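Local structure of peptidase S9 prolyl oligopeptidase catalytic domain-containing protein (Pyrococcus horikoshii, 4HXF) at residues 489-503 with 542-556. The protein probably works as a serine peptidase of the prolyl oligopeptidase family, pairing a beta-propeller with an alpha/beta-hydrolase domain in a self-compartmentalizing hexamer. Numbering follows the deposited sequence.
Sequences NGISYWLTSYAFSDI and HSLEDYRCPLDQSLM. With Y3A (N-[(benzyloxy)carbonyl]glycyl-N-[(2S,3R)-4-chloro-3-hydroxy-1-phenylbutan-2-yl]glycinamide), chain B.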
# COMPACT_ATOMS: atom_id res chain seq x y z
N ASN A 489 40.03 0.51 -6.35
CA ASN A 489 39.55 1.01 -7.62
C ASN A 489 40.73 1.33 -8.56
O ASN A 489 40.78 2.37 -9.21
CB ASN A 489 38.62 2.21 -7.44
CG ASN A 489 37.36 1.86 -6.70
OD1 ASN A 489 37.40 1.71 -5.43
ND2 ASN A 489 36.25 1.71 -7.44
N GLY A 490 41.68 0.37 -8.59
CA GLY A 490 43.00 0.54 -9.18
C GLY A 490 43.16 0.06 -10.61
O GLY A 490 42.23 -0.15 -11.28
N ILE A 491 44.38 -0.06 -11.03
CA ILE A 491 44.78 -0.76 -12.23
C ILE A 491 45.80 -1.82 -11.91
O ILE A 491 46.77 -1.57 -11.24
CB ILE A 491 45.37 0.25 -13.27
CG1 ILE A 491 44.41 1.36 -13.62
CG2 ILE A 491 45.81 -0.53 -14.55
CD1 ILE A 491 44.76 2.69 -12.88
N SER A 492 45.51 -3.02 -12.40
CA SER A 492 46.42 -4.15 -12.47
C SER A 492 46.89 -4.50 -13.90
O SER A 492 47.96 -5.10 -14.00
CB SER A 492 45.95 -5.45 -11.77
OG SER A 492 44.80 -6.00 -12.37
N TYR A 493 46.08 -4.18 -14.91
CA TYR A 493 46.44 -4.46 -16.27
C TYR A 493 46.05 -3.40 -17.23
O TYR A 493 44.84 -3.17 -17.48
CB TYR A 493 45.84 -5.84 -16.70
CG TYR A 493 46.24 -6.40 -18.05
CD1 TYR A 493 47.41 -5.94 -18.73
CD2 TYR A 493 45.58 -7.45 -18.63
CE1 TYR A 493 47.80 -6.46 -19.93
CE2 TYR A 493 45.97 -7.97 -19.82
CZ TYR A 493 47.08 -7.48 -20.52
OH TYR A 493 47.49 -8.04 -21.66
N TRP A 494 47.05 -2.69 -17.79
CA TRP A 494 46.72 -1.60 -18.68
C TRP A 494 45.94 -1.99 -19.93
O TRP A 494 45.16 -1.14 -20.46
CB TRP A 494 47.96 -0.78 -19.07
CG TRP A 494 48.55 -0.10 -17.87
CD1 TRP A 494 49.75 -0.37 -17.25
CD2 TRP A 494 47.98 1.04 -17.19
NE1 TRP A 494 49.93 0.53 -16.20
CE2 TRP A 494 48.86 1.34 -16.10
CE3 TRP A 494 46.82 1.75 -17.34
CZ2 TRP A 494 48.65 2.42 -15.24
CZ3 TRP A 494 46.61 2.83 -16.48
CH2 TRP A 494 47.50 3.12 -15.43
N LEU A 495 46.11 -3.17 -20.48
CA LEU A 495 45.46 -3.44 -21.74
C LEU A 495 43.95 -3.47 -21.57
O LEU A 495 43.20 -2.94 -22.40
CB LEU A 495 45.89 -4.76 -22.39
CG LEU A 495 45.43 -4.96 -23.82
CD1 LEU A 495 45.94 -3.92 -24.80
CD2 LEU A 495 45.81 -6.29 -24.41
N THR A 496 43.45 -4.04 -20.45
CA THR A 496 42.01 -4.00 -20.20
C THR A 496 41.50 -2.62 -19.84
O THR A 496 40.32 -2.29 -20.01
CB THR A 496 41.54 -5.08 -19.21
OG1 THR A 496 42.11 -4.79 -17.94
CG2 THR A 496 41.97 -6.46 -19.75
N SER A 497 42.36 -1.77 -19.21
CA SER A 497 41.98 -0.40 -19.03
C SER A 497 41.71 0.26 -20.39
O SER A 497 40.70 0.91 -20.62
CB SER A 497 43.09 0.33 -18.25
OG SER A 497 42.82 1.77 -18.19
N TYR A 498 42.66 0.13 -21.31
CA TYR A 498 42.46 0.64 -22.69
C TYR A 498 41.12 0.29 -23.30
O TYR A 498 40.38 1.07 -23.82
CB TYR A 498 43.64 0.22 -23.59
CG TYR A 498 43.34 0.30 -25.08
CD1 TYR A 498 43.08 1.52 -25.73
CD2 TYR A 498 43.24 -0.83 -25.82
CE1 TYR A 498 42.78 1.55 -27.03
CE2 TYR A 498 42.95 -0.79 -27.16
CZ TYR A 498 42.68 0.36 -27.76
OH TYR A 498 42.36 0.36 -29.10
N ALA A 499 40.84 -1.07 -23.28
CA ALA A 499 39.74 -1.59 -24.03
C ALA A 499 38.37 -1.65 -23.31
O ALA A 499 37.38 -1.67 -24.01
CB ALA A 499 40.09 -3.02 -24.58
N PHE A 500 38.38 -1.66 -22.00
CA PHE A 500 37.16 -1.75 -21.19
C PHE A 500 36.70 -0.51 -20.51
O PHE A 500 35.49 -0.35 -20.30
CB PHE A 500 37.40 -2.90 -20.20
CG PHE A 500 36.15 -3.53 -19.57
CD1 PHE A 500 34.99 -3.76 -20.28
CD2 PHE A 500 36.26 -4.10 -18.29
CE1 PHE A 500 33.93 -4.43 -19.67
CE2 PHE A 500 35.20 -4.79 -17.70
CZ PHE A 500 34.00 -4.89 -18.37
N SER A 501 37.60 0.38 -20.09
CA SER A 501 37.20 1.54 -19.32
C SER A 501 36.56 2.62 -20.15
O SER A 501 36.64 2.65 -21.35
CB SER A 501 38.33 2.13 -18.55
OG SER A 501 39.23 2.81 -19.41
N ASP A 502 35.89 3.52 -19.46
CA ASP A 502 35.22 4.60 -20.15
C ASP A 502 36.12 5.48 -21.00
O ASP A 502 35.70 5.91 -22.09
CB ASP A 502 34.38 5.39 -19.17
CG ASP A 502 35.16 6.05 -18.03
OD1 ASP A 502 36.34 5.91 -17.88
OD2 ASP A 502 34.46 6.72 -17.28
N ILE A 503 37.29 5.83 -20.45
CA ILE A 503 38.20 6.75 -21.14
C ILE A 503 39.39 6.07 -21.78
O ILE A 503 40.26 6.72 -22.38
CB ILE A 503 38.66 7.83 -20.15
CG1 ILE A 503 39.56 7.31 -19.08
CG2 ILE A 503 37.45 8.67 -19.66
CD1 ILE A 503 40.25 8.37 -18.17
N HIS A 542 36.85 -2.50 -4.40
CA HIS A 542 36.30 -2.09 -5.68
C HIS A 542 34.83 -1.83 -5.53
O HIS A 542 34.24 -2.08 -4.50
CB HIS A 542 36.54 -3.12 -6.76
CG HIS A 542 36.83 -2.48 -8.10
ND1 HIS A 542 38.13 -2.20 -8.52
CD2 HIS A 542 35.96 -1.98 -9.11
CE1 HIS A 542 38.06 -1.62 -9.74
NE2 HIS A 542 36.78 -1.41 -10.07
N SER A 543 34.24 -1.10 -6.50
CA SER A 543 32.83 -0.86 -6.50
C SER A 543 32.26 -1.16 -7.84
O SER A 543 32.92 -0.98 -8.87
CB SER A 543 32.57 0.60 -6.15
OG SER A 543 33.26 1.48 -7.00
N LEU A 544 31.03 -1.60 -7.86
CA LEU A 544 30.43 -2.18 -9.12
C LEU A 544 30.03 -1.20 -10.18
O LEU A 544 29.73 -1.58 -11.30
CB LEU A 544 29.25 -3.09 -8.86
CG LEU A 544 29.65 -4.45 -8.24
CD1 LEU A 544 28.38 -5.34 -8.00
CD2 LEU A 544 30.65 -5.21 -9.13
N GLU A 545 30.01 0.10 -9.84
CA GLU A 545 29.61 1.10 -10.83
C GLU A 545 30.80 1.95 -11.24
O GLU A 545 30.64 3.04 -11.82
CB GLU A 545 28.40 1.94 -10.33
CG GLU A 545 27.18 1.12 -10.01
CD GLU A 545 26.09 1.96 -9.31
OE1 GLU A 545 26.27 2.49 -8.21
OE2 GLU A 545 25.07 2.12 -9.97
N ASP A 546 32.01 1.50 -10.89
CA ASP A 546 33.23 2.19 -11.31
C ASP A 546 33.57 1.81 -12.78
O ASP A 546 33.93 0.65 -13.08
CB ASP A 546 34.44 1.86 -10.45
CG ASP A 546 35.67 2.67 -10.85
OD1 ASP A 546 35.70 3.30 -11.94
OD2 ASP A 546 36.59 2.83 -10.00
N TYR A 547 33.26 2.71 -13.70
CA TYR A 547 33.58 2.48 -15.12
C TYR A 547 34.90 3.10 -15.56
O TYR A 547 35.34 2.91 -16.72
CB TYR A 547 32.44 2.88 -16.02
CG TYR A 547 31.11 2.23 -15.55
CD1 TYR A 547 29.97 3.00 -15.42
CD2 TYR A 547 31.06 0.91 -15.18
CE1 TYR A 547 28.81 2.43 -14.95
CE2 TYR A 547 29.86 0.34 -14.69
CZ TYR A 547 28.75 1.13 -14.59
OH TYR A 547 27.54 0.62 -14.08
N ARG A 548 35.49 3.89 -14.69
CA ARG A 548 36.80 4.47 -14.91
C ARG A 548 37.93 3.46 -14.77
O ARG A 548 38.80 3.41 -15.60
CB ARG A 548 37.03 5.61 -13.92
CG ARG A 548 38.35 6.37 -14.03
CD ARG A 548 38.68 6.98 -15.43
NE ARG A 548 37.50 7.57 -16.00
CZ ARG A 548 36.99 8.73 -15.63
NH1 ARG A 548 35.77 9.11 -16.08
NH2 ARG A 548 37.72 9.54 -14.85
N CYS A 549 37.79 2.63 -13.73
CA CYS A 549 38.62 1.46 -13.49
C CYS A 549 37.63 0.33 -13.22
O CYS A 549 37.20 0.09 -12.06
CB CYS A 549 39.57 1.61 -12.33
SG CYS A 549 40.79 2.97 -12.58
N PRO A 550 37.30 -0.39 -14.28
CA PRO A 550 36.32 -1.44 -14.07
C PRO A 550 36.81 -2.58 -13.18
O PRO A 550 37.96 -2.70 -12.83
CB PRO A 550 36.00 -1.94 -15.49
CG PRO A 550 36.37 -0.79 -16.40
CD PRO A 550 37.55 -0.16 -15.74
N LEU A 551 35.81 -3.36 -12.77
CA LEU A 551 35.99 -4.48 -11.77
C LEU A 551 37.15 -5.40 -12.04
O LEU A 551 37.79 -5.86 -11.10
CB LEU A 551 34.69 -5.21 -11.63
CG LEU A 551 34.75 -6.35 -10.54
CD1 LEU A 551 35.02 -5.85 -9.10
CD2 LEU A 551 33.40 -7.18 -10.64
N ASP A 552 37.39 -5.74 -13.31
CA ASP A 552 38.44 -6.64 -13.71
C ASP A 552 39.78 -6.21 -13.10
O ASP A 552 40.62 -7.03 -12.72
CB ASP A 552 38.55 -6.82 -15.23
CG ASP A 552 38.98 -5.56 -15.93
OD1 ASP A 552 39.93 -5.66 -16.70
OD2 ASP A 552 38.32 -4.49 -15.70
N GLN A 553 39.96 -4.91 -12.97
CA GLN A 553 41.25 -4.41 -12.50
C GLN A 553 41.58 -4.91 -11.09
O GLN A 553 42.73 -5.15 -10.78
CB GLN A 553 41.32 -2.89 -12.49
CG GLN A 553 41.25 -2.22 -13.87
CD GLN A 553 42.38 -2.71 -14.79
OE1 GLN A 553 43.42 -3.15 -14.26
NE2 GLN A 553 42.17 -2.69 -16.14
N SER A 554 40.59 -5.03 -10.24
CA SER A 554 40.76 -5.60 -8.89
C SER A 554 40.55 -7.09 -8.90
O SER A 554 41.36 -7.81 -8.29
CB SER A 554 39.91 -4.98 -7.78
OG SER A 554 40.28 -3.60 -7.55
N LEU A 555 39.49 -7.56 -9.58
CA LEU A 555 39.15 -9.00 -9.42
C LEU A 555 40.17 -9.91 -10.11
O LEU A 555 40.53 -11.01 -9.61
CB LEU A 555 37.71 -9.25 -9.86
CG LEU A 555 37.20 -10.70 -9.70
CD1 LEU A 555 37.41 -11.14 -8.22
CD2 LEU A 555 35.69 -10.84 -10.10
N MET A 556 40.72 -9.48 -11.25
CA MET A 556 41.75 -10.29 -11.91
C MET A 556 42.96 -10.42 -11.02
O MET A 556 43.52 -11.48 -10.94
CB MET A 556 42.12 -9.79 -13.33
CG MET A 556 41.04 -9.82 -14.33
SD MET A 556 41.66 -9.44 -16.01
CE MET A 556 42.36 -7.83 -15.80
N3 Y3A B . 41.05 11.67 -14.49
CA3 Y3A B . 42.04 10.59 -14.66
C3 Y3A B . 41.41 9.36 -13.99
O3 Y3A B . 40.24 9.17 -13.74
C4 Y3A B . 41.89 7.58 -11.13
O4 Y3A B . 43.13 8.07 -10.76
CA4 Y3A B . 41.95 7.24 -12.61
N4 Y3A B . 42.46 8.47 -13.29
CB4 Y3A B . 43.05 6.22 -13.03
CG4 Y3A B . 43.08 5.93 -14.49
CD1 Y3A B . 42.04 5.33 -15.22
CD2 Y3A B . 44.24 6.20 -15.20
CE1 Y3A B . 42.11 5.05 -16.57
CE2 Y3A B . 44.33 5.94 -16.56
CZ4 Y3A B . 43.28 5.41 -17.23
C15 Y3A B . 40.55 8.24 -10.64
O HOH W 1 42.30 -1.95 -6.91
O HOH W 2 39.52 -2.42 -17.11
O HOH W 3 41.20 1.92 -16.00
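The Phe500 ring and the Pro550 ring pass alongside one another, heading opposite ways, with Phe500 CD2 3.5 Å from Pro550 CB. In a second apolar patch Ile491 CD1 meets Cys549 SG at 4.0 Å and also touches the inhibitor's CB4, so this patch continues into the pocket that holds the phenyl group. Beside it the amide of Gln553, turned back by a bend at chi2 (-58°), grips the start of helix 494-500: OE1 accepts from Ser492 N and, on a lone pair and almost straight (171°), from Tyr493 N, while NE2 donates to Tyr493 O. Thr496 OG1 donates a hydrogen bond to Asp552 OD1 (2.7 Å), approaching almost in line with the C-O bond. Asn489 ND2, over one face of the His542 ring, donates in its amide plane to Ser543 OG, also hydrogen-bonded to Gly576 O, and to the anti lone pair of Asp546 OD2 (2.8 Å); that oxygen also binds His578, consistent with a Ser466-His578-Asp546 triad. At the polar edge Arg548 and Asp502 form a bidentate, side-on salt bridge, NE to OD1 (2.8 Å) and NH1 to OD2, the planes nearly coplanar, with Ile503 CG2 over one guanidinium face. Arg548 NH2 reaches inhibitor O3 at 2.8 Å, so an alanine here would probably leave Asp502 without its countercharge and the ligand carbonyl without this donor. Asp502 is also held by Asp142 N, next to strand 140-141. The contact thus joins the loop after strand 484-488 to the end of its parallel neighbour 538-543 and what follows; helix 494-500 and the turn 552-556, which starts helix 552-563, run roughly antiparallel, and Thr496 packs on Thr496 of a second subunit.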